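Local coordinates for protein peptidase M14, carboxypeptidase A (PDB 4XED) that is probably a metallopeptidase that cleaves peptides from the C-terminal end, and carries a calcium-binding PKD domain likely to mediate protein contacts, at residues A[40-45]-A[76-81]. Sequence-based numbering, arbitrary orientation.
With EDO (1,2-ethanediol), chain C.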
loop_
_atom_site.group_PDB
_atom_site.type_symbol
_atom_site.label_atom_id
_atom_site.label_comp_id
_atom_site.label_asym_id
_atom_site.label_seq_id
_atom_site.Cartn_x
_atom_site.Cartn_y
_atom_site.Cartn_z
ATOM N N TYR A 40 2.622 7.246 1.780
ATOM C CA TYR A 40 2.134 5.909 2.056
ATOM C C TYR A 40 3.159 5.083 2.831
ATOM O O TYR A 40 4.355 5.186 2.590
ATOM C CB TYR A 40 1.825 5.167 0.749
ATOM C CG TYR A 40 0.684 5.738 -0.061
ATOM C CD1 TYR A 40 -0.635 5.338 0.169
ATOM C CD2 TYR A 40 0.917 6.673 -1.055
ATOM C CE1 TYR A 40 -1.689 5.849 -0.580
ATOM C CE2 TYR A 40 -0.132 7.206 -1.807
ATOM C CZ TYR A 40 -1.434 6.778 -1.568
ATOM O OH TYR A 40 -2.529 7.260 -2.254
ATOM N N TYR A 41 2.654 4.253 3.736
ATOM C CA TYR A 41 3.455 3.257 4.454
ATOM C C TYR A 41 2.887 1.919 4.018
ATOM O O TYR A 41 1.719 1.631 4.254
ATOM C CB TYR A 41 3.382 3.447 5.972
ATOM C CG TYR A 41 4.323 2.572 6.733
ATOM C CD1 TYR A 41 4.099 1.206 6.851
ATOM C CD2 TYR A 41 5.442 3.109 7.373
ATOM C CE1 TYR A 41 4.939 0.408 7.549
ATOM C CE2 TYR A 41 6.315 2.291 8.096
ATOM C CZ TYR A 41 6.050 0.930 8.169
ATOM O OH TYR A 41 6.857 0.068 8.883
ATOM N N ILE A 42 3.700 1.134 3.313
ATOM C CA ILE A 42 3.301 -0.158 2.764
ATOM C C ILE A 42 4.095 -1.264 3.466
ATOM O O ILE A 42 5.326 -1.190 3.572
ATOM C CB ILE A 42 3.564 -0.200 1.257
ATOM C CG1 ILE A 42 2.738 0.890 0.546
ATOM C CG2 ILE A 42 3.323 -1.595 0.679
ATOM C CD1 ILE A 42 3.166 1.121 -0.874
ATOM N N GLU A 43 3.383 -2.310 3.886
ATOM C CA GLU A 43 3.962 -3.578 4.340
ATOM C C GLU A 43 3.701 -4.618 3.266
ATOM O O GLU A 43 2.560 -4.799 2.840
ATOM C CB GLU A 43 3.298 -4.054 5.625
ATOM C CG GLU A 43 3.526 -3.183 6.813
ATOM C CD GLU A 43 2.748 -3.642 8.028
ATOM O OE1 GLU A 43 1.819 -4.480 7.894
ATOM O OE2 GLU A 43 3.074 -3.172 9.133
ATOM N N TRP A 44 4.736 -5.293 2.789
ATOM C CA TRP A 44 4.544 -6.351 1.806
ATOM C C TRP A 44 4.200 -7.713 2.448
ATOM O O TRP A 44 3.950 -8.700 1.749
ATOM C CB TRP A 44 5.786 -6.499 0.921
ATOM C CG TRP A 44 6.031 -5.296 0.047
ATOM C CD1 TRP A 44 7.045 -4.405 0.145
ATOM C CD2 TRP A 44 5.233 -4.868 -1.061
ATOM N NE1 TRP A 44 6.938 -3.436 -0.823
ATOM C CE2 TRP A 44 5.829 -3.698 -1.580
ATOM C CE3 TRP A 44 4.060 -5.356 -1.675
ATOM C CZ2 TRP A 44 5.318 -3.037 -2.709
ATOM C CZ3 TRP A 44 3.542 -4.691 -2.770
ATOM C CH2 TRP A 44 4.168 -3.542 -3.268
ATOM N N GLY A 45 4.202 -7.771 3.778
ATOM C CA GLY A 45 3.805 -8.952 4.520
ATOM C C GLY A 45 4.927 -9.931 4.810
ATOM O O GLY A 45 4.702 -10.939 5.495
ATOM N N VAL A 76 -0.499 -7.858 2.466
ATOM C CA VAL A 76 -0.010 -6.570 2.016
ATOM C C VAL A 76 -0.913 -5.509 2.669
ATOM O O VAL A 76 -2.145 -5.628 2.618
ATOM C CB VAL A 76 -0.079 -6.454 0.495
ATOM C CG1 VAL A 76 0.318 -5.081 0.025
ATOM C CG2 VAL A 76 0.779 -7.535 -0.146
ATOM N N ARG A 77 -0.323 -4.499 3.296
ATOM C CA ARG A 77 -1.111 -3.456 3.947
ATOM C C ARG A 77 -0.567 -2.098 3.557
ATOM O O ARG A 77 0.646 -1.928 3.334
ATOM C CB ARG A 77 -1.093 -3.603 5.476
ATOM C CG ARG A 77 -1.514 -4.975 5.960
ATOM C CD ARG A 77 -1.972 -4.896 7.409
ATOM N NE ARG A 77 -0.926 -4.426 8.300
ATOM C CZ ARG A 77 -1.121 -4.085 9.565
ATOM N NH1 ARG A 77 -2.323 -4.179 10.124
ATOM N NH2 ARG A 77 -0.102 -3.688 10.285
ATOM N N ALA A 78 -1.469 -1.117 3.488
ATOM C CA ALA A 78 -1.067 0.248 3.218
ATOM C C ALA A 78 -1.873 1.214 4.051
ATOM O O ALA A 78 -3.083 1.101 4.163
ATOM C CB ALA A 78 -1.215 0.576 1.747
ATOM N N LYS A 79 -1.176 2.186 4.633
ATOM C CA LYS A 79 -1.806 3.338 5.306
ATOM C C LYS A 79 -1.206 4.618 4.720
ATOM O O LYS A 79 -0.193 4.560 4.009
ATOM C CB LYS A 79 -1.660 3.265 6.825
ATOM C CG LYS A 79 -0.238 3.346 7.313
ATOM C CD LYS A 79 -0.138 3.323 8.842
ATOM C CE LYS A 79 1.331 3.126 9.281
ATOM N NZ LYS A 79 1.477 3.312 10.775
ATOM N N ALA A 80 -1.852 5.749 4.985
ATOM C CA ALA A 80 -1.385 6.999 4.420
ATOM C C ALA A 80 -1.422 8.056 5.526
ATOM O O ALA A 80 -2.216 7.989 6.473
ATOM C CB ALA A 80 -2.268 7.430 3.276
ATOM N N LYS A 81 -0.591 9.088 5.399
ATOM C CA LYS A 81 -0.668 10.220 6.305
ATOM C C LYS A 81 -0.523 11.482 5.494
ATOM O O LYS A 81 0.157 11.531 4.476
ATOM C CB LYS A 81 0.381 10.155 7.401
ATOM C CG LYS A 81 1.777 10.489 6.964
ATOM C CD LYS A 81 2.764 10.322 8.129
ATOM C CE LYS A 81 4.166 10.527 7.649
ATOM N NZ LYS A 81 5.148 10.451 8.766
HETATM C C1 EDO C . 4.801 1.973 11.473
HETATM O O1 EDO C . 4.211 3.250 11.291
HETATM C C2 EDO C . 3.737 0.922 11.205
HETATM O O2 EDO C . 4.089 -0.290 11.887
#
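Ile-42 meets Ala-78 on the packed face of this strand pair, its CG1 4.1 Å from Ala-78 CB. The Tyr-40 ring passes obliquely by the methyl of Ala-80, its hydroxyl hydrogen-bonded to Thr-30 N, while Val-76 sets CG1 alongside CE3 of Trp-44, whose NE1 is hydrogen-bonded to Glu-50 OE2. Phe-64 of strand 62-66 packs on Ile-42 and Trp-44, and Val-62 on Tyr-40. Reciprocal N-H to O bonds, pairing Tyr-41 with Lys-79 and Glu-43 with Arg-77, join the two central, antiparallel strands of a four-stranded sheet, one of the two sheets of the beta sandwich that PKD domains adopt; the pair exemplifies the rule that sandwich strands turn apolar residues inward and polar ones outward. On the partly exposed, polar face Glu-43 OE1 takes Arg-77 NE at 2.8 Å, from above the carboxylate plane, and NH2 at 3.2 Å from the same side; the flat groups are turned 30° apart. A bend at chi3 (-60°) swings the guanidinium edge toward the acid, and Trp-90 adds a cation-pi contact. A leucine in place of Arg-77 would probably leave the Glu-43 carboxylate without its charged mate and freer to turn. Lys-79 runs extended beside Tyr-41, and its NZ forms a salt bridge with Glu-87 and a 2.8 Å hydrogen bond to O1 of an ethanediol, probably from the crystallisation liquor, whose carbons lie over one face of the tyrosine ring.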